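Local coordinates for acetyltransferase, GNAT family (PDB 3FBU), which binds coenzyme A and, as a member of the GNAT family, probably transfers the acetyl group of acetyl-coenzyme A to an amine acceptor, at residues Arg11-Glu14 and Phe15-Glu19; Val61-Ile64 and Gly65-Ile68; His76-Gly80 and Glu81-Glu85. One frame throughout, in Å; residues are numbered along the deposited sequence.

Contact 1. Residues Arg11-Glu14 and Phe15-Glu19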
loop_
_atom_site.group_PDB
_atom_site.type_symbol
_atom_site.label_atom_id
_atom_site.label_comp_id
_atom_site.label_asym_id
_atom_site.label_seq_id
_atom_site.Cartn_x
_atom_site.Cartn_y
_atom_site.Cartn_z
ATOM N N ARG A 11 -18.612 -12.086 14.993
ATOM C CA ARG A 11 -19.223 -12.601 16.204
ATOM C C ARG A 11 -18.462 -12.021 17.401
ATOM O O ARG A 11 -17.511 -11.249 17.219
ATOM C CB ARG A 11 -19.199 -14.145 16.188
ATOM C CG ARG A 11 -17.785 -14.779 16.199
ATOM C CD ARG A 11 -17.805 -16.248 16.587
ATOM N NE ARG A 11 -16.548 -16.947 16.294
ATOM C CZ ARG A 11 -15.411 -16.820 16.999
ATOM N NH1 ARG A 11 -15.335 -16.017 18.033
ATOM N NH2 ARG A 11 -14.321 -17.493 16.641
ATOM N N LYS A 12 -18.887 -12.354 18.619
ATOM C CA LYS A 12 -18.119 -11.973 19.807
ATOM C C LYS A 12 -16.954 -12.956 20.022
ATOM O O LYS A 12 -16.985 -14.095 19.533
ATOM C CB LYS A 12 -19.020 -11.851 21.039
ATOM C CG LYS A 12 -19.793 -10.541 21.067
ATOM C CD LYS A 12 -21.021 -10.575 21.954
ATOM C CE LYS A 12 -20.701 -10.686 23.415
ATOM N NZ LYS A 12 -21.947 -10.376 24.228
ATOM N N PHE A 13 -15.926 -12.486 20.719
ATOM C CA PHE A 13 -14.714 -13.257 20.977
ATOM C C PHE A 13 -15.019 -14.453 21.889
ATOM O O PHE A 13 -15.876 -14.351 22.751
ATOM C CB PHE A 13 -13.688 -12.383 21.707
ATOM C CG PHE A 13 -12.798 -11.573 20.799
ATOM C CD1 PHE A 13 -11.949 -12.196 19.905
ATOM C CD2 PHE A 13 -12.760 -10.176 20.894
ATOM C CE1 PHE A 13 -11.089 -11.445 19.080
ATOM C CE2 PHE A 13 -11.933 -9.428 20.068
ATOM C CZ PHE A 13 -11.089 -10.057 19.160
ATOM N N GLU A 14 -14.341 -15.567 21.644
ATOM C CA GLU A 14 -14.143 -16.629 22.629
ATOM C C GLU A 14 -12.676 -16.561 23.038
ATOM O O GLU A 14 -11.835 -16.151 22.240
ATOM C CB GLU A 14 -14.423 -17.992 22.008
ATOM C CG GLU A 14 -15.769 -18.107 21.342
ATOM C CD GLU A 14 -16.920 -18.066 22.320
ATOM O OE1 GLU A 14 -16.789 -18.595 23.455
ATOM O OE2 GLU A 14 -17.981 -17.513 21.947
ATOM N N PHE A 15 -12.359 -16.991 24.249
ATOM C CA PHE A 15 -11.000 -16.889 24.732
ATOM C C PHE A 15 -9.989 -17.575 23.817
ATOM O O PHE A 15 -8.928 -17.072 23.620
ATOM C CB PHE A 15 -10.831 -17.313 26.199
ATOM C CG PHE A 15 -9.552 -16.896 26.772
ATOM C CD1 PHE A 15 -9.290 -15.571 27.033
ATOM C CD2 PHE A 15 -8.564 -17.806 27.022
ATOM C CE1 PHE A 15 -8.091 -15.198 27.527
ATOM C CE2 PHE A 15 -7.387 -17.426 27.528
ATOM C CZ PHE A 15 -7.136 -16.112 27.778
ATOM N N LYS A 16 -10.342 -18.712 23.241
ATOM C CA LYS A 16 -9.378 -19.379 22.397
ATOM C C LYS A 16 -9.052 -18.623 21.109
ATOM O O LYS A 16 -8.146 -18.973 20.438
ATOM C CB LYS A 16 -9.747 -20.811 22.090
ATOM C CG LYS A 16 -10.940 -21.048 21.399
ATOM C CD LYS A 16 -11.044 -22.562 21.258
ATOM C CE LYS A 16 -12.459 -22.987 21.147
ATOM N NZ LYS A 16 -12.707 -24.189 20.381
ATOM N N ASP A 17 -9.787 -17.559 20.804
ATOM C CA ASP A 17 -9.389 -16.709 19.695
ATOM C C ASP A 17 -8.065 -15.974 19.898
ATOM O O ASP A 17 -7.535 -15.484 18.967
ATOM C CB ASP A 17 -10.462 -15.660 19.417
ATOM C CG ASP A 17 -11.778 -16.242 18.967
ATOM O OD1 ASP A 17 -11.794 -17.218 18.253
ATOM O OD2 ASP A 17 -12.780 -15.700 19.341
ATOM N N TRP A 18 -7.559 -15.858 21.124
ATOM C CA TRP A 18 -6.422 -14.972 21.398
ATOM C C TRP A 18 -5.172 -15.266 20.559
ATOM O O TRP A 18 -4.490 -14.348 20.116
ATOM C CB TRP A 18 -6.112 -14.892 22.900
ATOM C CG TRP A 18 -5.308 -15.991 23.477
ATOM C CD1 TRP A 18 -5.781 -17.075 24.164
ATOM C CD2 TRP A 18 -3.887 -16.076 23.518
ATOM N NE1 TRP A 18 -4.746 -17.854 24.585
ATOM C CE2 TRP A 18 -3.565 -17.267 24.200
ATOM C CE3 TRP A 18 -2.845 -15.283 23.002
ATOM C CZ2 TRP A 18 -2.249 -17.686 24.385
ATOM C CZ3 TRP A 18 -1.543 -15.700 23.184
ATOM C CH2 TRP A 18 -1.253 -16.889 23.877
ATOM N N GLU A 19 -4.882 -16.540 20.317
ATOM C CA GLU A 19 -3.678 -16.893 19.548
ATOM C C GLU A 19 -3.719 -16.373 18.112
ATOM O O GLU A 19 -2.720 -15.852 17.623
ATOM C CB GLU A 19 -3.390 -18.405 19.601
ATOM C CG GLU A 19 -2.698 -18.822 20.918
ATOM C CD GLU A 19 -2.183 -20.257 20.938
ATOM O OE1 GLU A 19 -2.254 -20.946 19.896
ATOM O OE2 GLU A 19 -1.713 -20.698 22.018
HETATM O O HOH W 1 -14.353 -18.364 25.764
#

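Contact 2. Residues Val61-Ile64 and Gly65-Ile68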
loop_
_atom_site.group_PDB
_atom_site.type_symbol
_atom_site.label_atom_id
_atom_site.label_comp_id
_atom_site.label_asym_id
_atom_site.label_seq_id
_atom_site.Cartn_x
_atom_site.Cartn_y
_atom_site.Cartn_z
ATOM N N VAL A 61 -13.546 -11.239 13.079
ATOM C CA VAL A 61 -14.038 -11.418 11.742
ATOM C C VAL A 61 -13.515 -12.806 11.313
ATOM O O VAL A 61 -12.306 -13.060 11.300
ATOM C CB VAL A 61 -13.524 -10.305 10.799
ATOM C CG1 VAL A 61 -13.989 -10.560 9.365
ATOM C CG2 VAL A 61 -13.996 -8.907 11.270
ATOM N N ILE A 62 -14.452 -13.686 10.987
ATOM C CA ILE A 62 -14.158 -15.087 10.711
ATOM C C ILE A 62 -14.520 -15.387 9.256
ATOM O O ILE A 62 -15.634 -15.115 8.836
ATOM C CB ILE A 62 -14.986 -16.019 11.617
ATOM C CG1 ILE A 62 -14.815 -15.670 13.089
ATOM C CG2 ILE A 62 -14.600 -17.471 11.388
ATOM C CD1 ILE A 62 -13.429 -15.889 13.593
ATOM N N LEU A 63 -13.559 -15.922 8.504
ATOM C CA LEU A 63 -13.792 -16.391 7.128
ATOM C C LEU A 63 -14.703 -17.608 7.170
ATOM O O LEU A 63 -14.380 -18.597 7.824
ATOM C CB LEU A 63 -12.464 -16.742 6.446
ATOM C CG LEU A 63 -11.993 -15.714 5.429
ATOM C CD1 LEU A 63 -10.475 -15.745 5.172
ATOM C CD2 LEU A 63 -12.780 -15.964 4.122
ATOM N N ILE A 64 -15.850 -17.514 6.500
ATOM C CA ILE A 64 -16.803 -18.614 6.435
ATOM C C ILE A 64 -16.226 -19.779 5.607
ATOM O O ILE A 64 -15.682 -19.591 4.518
ATOM C CB ILE A 64 -18.147 -18.180 5.807
ATOM C CG1 ILE A 64 -18.866 -17.147 6.685
ATOM C CG2 ILE A 64 -19.066 -19.404 5.641
ATOM C CD1 ILE A 64 -19.962 -16.370 5.963
ATOM N N GLY A 65 -16.338 -20.986 6.137
ATOM C CA GLY A 65 -15.875 -22.166 5.409
ATOM C C GLY A 65 -14.455 -22.531 5.779
ATOM O O GLY A 65 -14.219 -23.604 6.327
ATOM N N GLU A 66 -13.501 -21.634 5.485
ATOM C CA GLU A 66 -12.133 -21.808 5.983
ATOM C C GLU A 66 -12.083 -21.740 7.505
ATOM O O GLU A 66 -11.165 -22.275 8.112
ATOM C CB GLU A 66 -11.189 -20.759 5.407
ATOM C CG GLU A 66 -10.942 -20.871 3.907
ATOM C CD GLU A 66 -10.053 -19.755 3.385
ATOM O OE1 GLU A 66 -9.781 -18.786 4.145
ATOM O OE2 GLU A 66 -9.610 -19.857 2.212
ATOM N N ASN A 67 -13.068 -21.074 8.122
ATOM C CA ASN A 67 -13.131 -20.901 9.572
ATOM C C ASN A 67 -11.821 -20.349 10.179
ATOM O O ASN A 67 -11.270 -20.909 11.139
ATOM C CB ASN A 67 -13.528 -22.214 10.244
ATOM C CG ASN A 67 -13.954 -22.017 11.672
ATOM O OD1 ASN A 67 -14.346 -20.912 12.068
ATOM N ND2 ASN A 67 -13.884 -23.084 12.465
ATOM N N ILE A 68 -11.340 -19.255 9.597
ATOM C CA ILE A 68 -10.079 -18.618 9.973
ATOM C C ILE A 68 -10.416 -17.213 10.491
ATOM O O ILE A 68 -11.176 -16.502 9.841
ATOM C CB ILE A 68 -9.171 -18.474 8.743
ATOM C CG1 ILE A 68 -8.610 -19.832 8.311
ATOM C CG2 ILE A 68 -7.994 -17.508 8.969
ATOM C CD1 ILE A 68 -7.789 -19.727 7.040
#

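Contact 3. Residues His76-Gly80 and Glu81-Glu85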
loop_
_atom_site.group_PDB
_atom_site.type_symbol
_atom_site.label_atom_id
_atom_site.label_comp_id
_atom_site.label_asym_id
_atom_site.label_seq_id
_atom_site.Cartn_x
_atom_site.Cartn_y
_atom_site.Cartn_z
ATOM N N HIS A 76 -18.079 0.627 18.994
ATOM C CA HIS A 76 -18.501 1.021 20.339
ATOM C C HIS A 76 -19.105 2.417 20.384
ATOM O O HIS A 76 -18.883 3.236 19.504
ATOM C CB HIS A 76 -17.331 0.948 21.339
ATOM C CG HIS A 76 -16.141 1.785 20.985
ATOM N ND1 HIS A 76 -16.070 3.141 21.224
ATOM C CD2 HIS A 76 -14.967 1.447 20.395
ATOM C CE1 HIS A 76 -14.895 3.597 20.823
ATOM N NE2 HIS A 76 -14.215 2.591 20.301
ATOM N N LYS A 77 -19.846 2.681 21.450
ATOM C CA LYS A 77 -20.393 4.014 21.696
ATOM C C LYS A 77 -19.325 5.103 21.671
ATOM O O LYS A 77 -18.219 4.919 22.182
ATOM C CB LYS A 77 -21.140 4.037 23.045
ATOM C CG LYS A 77 -22.302 3.079 23.084
ATOM C CD LYS A 77 -23.073 3.154 24.420
ATOM C CE LYS A 77 -24.207 2.128 24.442
ATOM N NZ LYS A 77 -25.077 2.109 23.188
ATOM N N TYR A 78 -19.680 6.228 21.042
ATOM C CA TYR A 78 -18.808 7.375 20.863
ATOM C C TYR A 78 -19.417 8.622 21.471
ATOM O O TYR A 78 -18.768 9.279 22.243
ATOM C CB TYR A 78 -18.525 7.586 19.387
ATOM C CG TYR A 78 -17.642 8.758 19.094
ATOM C CD1 TYR A 78 -16.278 8.674 19.305
ATOM C CD2 TYR A 78 -18.162 9.938 18.611
ATOM C CE1 TYR A 78 -15.452 9.730 19.035
ATOM C CE2 TYR A 78 -17.343 11.024 18.360
ATOM C CZ TYR A 78 -15.990 10.900 18.561
ATOM O OH TYR A 78 -15.157 11.955 18.303
ATOM N N PHE A 79 -20.656 8.940 21.111
ATOM C CA PHE A 79 -21.363 10.099 21.666
ATOM C C PHE A 79 -22.769 9.642 22.006
ATOM O O PHE A 79 -23.573 9.347 21.102
ATOM C CB PHE A 79 -21.329 11.234 20.632
ATOM C CG PHE A 79 -22.013 12.508 21.051
ATOM C CD1 PHE A 79 -22.159 12.870 22.377
ATOM C CD2 PHE A 79 -22.439 13.400 20.071
ATOM C CE1 PHE A 79 -22.765 14.089 22.711
ATOM C CE2 PHE A 79 -23.058 14.602 20.412
ATOM C CZ PHE A 79 -23.224 14.934 21.716
ATOM N N GLY A 80 -23.035 9.533 23.309
ATOM C CA GLY A 80 -24.277 8.948 23.819
ATOM C C GLY A 80 -24.418 7.543 23.283
ATOM O O GLY A 80 -23.419 6.872 23.029
ATOM N N GLU A 81 -25.658 7.128 23.087
ATOM C CA GLU A 81 -25.977 5.823 22.511
ATOM C C GLU A 81 -26.325 5.950 21.013
ATOM O O GLU A 81 -26.581 4.954 20.328
ATOM C CB GLU A 81 -27.130 5.163 23.310
ATOM C CG GLU A 81 -26.882 5.068 24.844
ATOM C CD GLU A 81 -27.929 4.195 25.565
ATOM O OE1 GLU A 81 -28.924 3.780 24.905
ATOM O OE2 GLU A 81 -27.764 3.934 26.789
ATOM N N HIS A 82 -26.324 7.167 20.474
ATOM C CA HIS A 82 -26.838 7.361 19.119
ATOM C C HIS A 82 -25.719 7.397 18.069
ATOM O O HIS A 82 -25.989 7.306 16.889
ATOM C CB HIS A 82 -27.629 8.646 19.019
ATOM C CG HIS A 82 -26.911 9.830 19.585
ATOM N ND1 HIS A 82 -25.855 10.438 18.943
ATOM C CD2 HIS A 82 -27.075 10.495 20.757
ATOM C CE1 HIS A 82 -25.428 11.453 19.674
ATOM N NE2 HIS A 82 -26.150 11.510 20.784
ATOM N N THR A 83 -24.483 7.597 18.521
ATOM C CA THR A 83 -23.340 7.762 17.630
ATOM C C THR A 83 -22.234 6.823 18.097
ATOM O O THR A 83 -21.830 6.873 19.259
ATOM C CB THR A 83 -22.844 9.214 17.613
ATOM O OG1 THR A 83 -23.912 10.082 17.196
ATOM C CG2 THR A 83 -21.669 9.383 16.619
ATOM N N TYR A 84 -21.767 5.977 17.180
ATOM C CA TYR A 84 -20.743 4.970 17.448
ATOM C C TYR A 84 -19.492 5.300 16.639
ATOM O O TYR A 84 -19.541 6.055 15.658
ATOM C CB TYR A 84 -21.228 3.578 17.023
ATOM C CG TYR A 84 -21.941 2.825 18.102
ATOM C CD1 TYR A 84 -21.608 1.487 18.382
ATOM C CD2 TYR A 84 -22.929 3.442 18.852
ATOM C CE1 TYR A 84 -22.244 0.805 19.395
ATOM C CE2 TYR A 84 -23.584 2.745 19.860
ATOM C CZ TYR A 84 -23.231 1.436 20.115
ATOM O OH TYR A 84 -23.883 0.734 21.127
ATOM N N GLU A 85 -18.386 4.695 17.057
ATOM C CA GLU A 85 -17.130 4.744 16.345
ATOM C C GLU A 85 -16.781 3.330 15.857
ATOM O O GLU A 85 -17.015 2.314 16.575
ATOM C CB GLU A 85 -16.028 5.275 17.260
ATOM C CG GLU A 85 -14.641 5.204 16.661
ATOM C CD GLU A 85 -13.537 5.795 17.527
ATOM O OE1 GLU A 85 -13.778 6.128 18.726
ATOM O OE2 GLU A 85 -12.416 5.917 16.981
#

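Contact 1. Residues Arg11-Glu14 and Phe15-Glu19
R11 and D17 come from opposite directions into a two-nitrogen, end-on salt bridge. R11 NH1 donates to D17 OD2 at 2.9 Å and R11 NH2 to D17 OD1 at 3.0 Å, each on the syn side of its oxygen, and both bonds are nearly straight. The guanidinium and carboxylate planes are only 22° apart, so the two groups form an almost flat ring. R11 also sends NH1 back to K12 O, 2.9 Å away, a second acceptor in the guanidinium plane that helps fix the rotation of the group. Its first torsion (chi1 64°) sets CG between the backbone N and carbonyl carbon, and the extended chain then carries the charge over to D17.

Two further bonds, one to the carboxylate and one between backbone atoms, close the turn. E14 N reaches D17 OD2 at 2.8 Å from above the carboxylate plane, so OD2 accepts from both R11 NH1 and E14 N, while D17 N returns to E14 O at 2.9 Å. This reciprocal pair spans a beta turn from E14 to D17, which leads the chain out of strand 8-10 and into helix 18-25 of the GNAT fold.

The F13 ring meets the carboxylate with its edge: CD1 lies 3.6 Å from D17 OD2, near the ring plane, and 3.8 Å from D17 CB. F13 also packs against V48 of helix 41-50 and H72 of strand 68-79. A water accepts from F15 N and, weakly, donates to E14 OE1.

Contact 2. Residues Val61-Ile64 and Gly65-Ile68
L63 lies alongside E66, with its CB near I68, where the chain reverses. Starting at its root, L63 CB is 4.4 Å from I68 CB and 3.6 Å from I68 O. L63 CG then passes 4.0 Å from E66 OE1. At the tip the two methyls part: CD1 comes within 3.3 Å of E66 OE1, whereas CD2 stays at 4.1 Å. The first torsion of L63 (chi1 -105°) departs from the usual staggered values, placing the isobutyl group beside the extended E66 chain, which points the same way. Outside the turn's own residues, L63 also packs on V70 of strand 68-79 and on Y99 of helix 99-114.

I62 accompanies N67 in the same manner: its CG2, anti to the backbone N, lies 3.5 Å from N67 OD1, and I62 CA makes a CA-H...O contact with I68 O. The backbone joins the two arms by L63 N donating to I68 O at 2.8 Å, a bond of 165°, while N67 N gives a weaker, strongly bent bond to L63 O. A weak bond from E66 N to I64 O spans G65, whose positive phi and negative psi fit a classic gamma turn. With N67 and I68 both facing L63, the arrangement is a G1 beta bulge closing the hairpin of strands 58-63 and 68-79 in the GNAT sheet.

Contact 3. Residues His76-Gly80 and Glu81-Glu85
Y84 lays its ring on the H76-K77 peptide, with K77 N above the ring centre and H76 C nearer the rim, 3.3 Å from Y84 CD1. The K77 chain runs alongside the same ring, CG 3.5 Å from Y84 CE2, and a bend at its last torsion (chi4 -48°) turns NZ onto Y84 OH for a hydrogen bond of 2.8 Å. At the turn, the edge of the H82 imidazole points at the face of F79 in a T-shaped pair, planes 73° apart, while F79 O sits over the centre of the imidazole. H82 ND1 and T83 OG1 share a 2.6 Å hydrogen bond, in the ring plane, that orients the imidazole.

These groups ride on the hairpin of strands 68-79 and 83-90, which carries a classic beta bulge: Y78 N and F79 N both donate to T83 O.

Past the bulge, H76 and E85 pair through two backbone bonds. E85 OE1 lies 3.5 Å from H76 CE1 and 3.6 Å from Y78 CD1, and H76 ND1 is tied to K77 O at 2.9 Å. Farther out, Y84 meets F75, M115 and L117, and E85 packs on I121 and T123 of strand 119-124.

In the fold
The three contacts follow one another along the chain within the GNAT domain. Contacts 1 and 2 are neighbours, their centres 13 Å apart, and they touch where R11 NH2 packs on I62 CD1. Contact 3 lies far off, its centre about 24 Å from that of contact 1 and 28 Å from that of contact 2, on the other side of the chain's centre from contact 2. Strand 68-79 links the two turns: it leaves the hairpin at contact 2 and ends in the hairpin at contact 3. Contact 1 instead joins strand 8-10 to helix 18-25. The bound coenzyme A lies about 9 Å from the side chain of V61 and about 7 Å from that of E85, so both hairpins come near the cofactor.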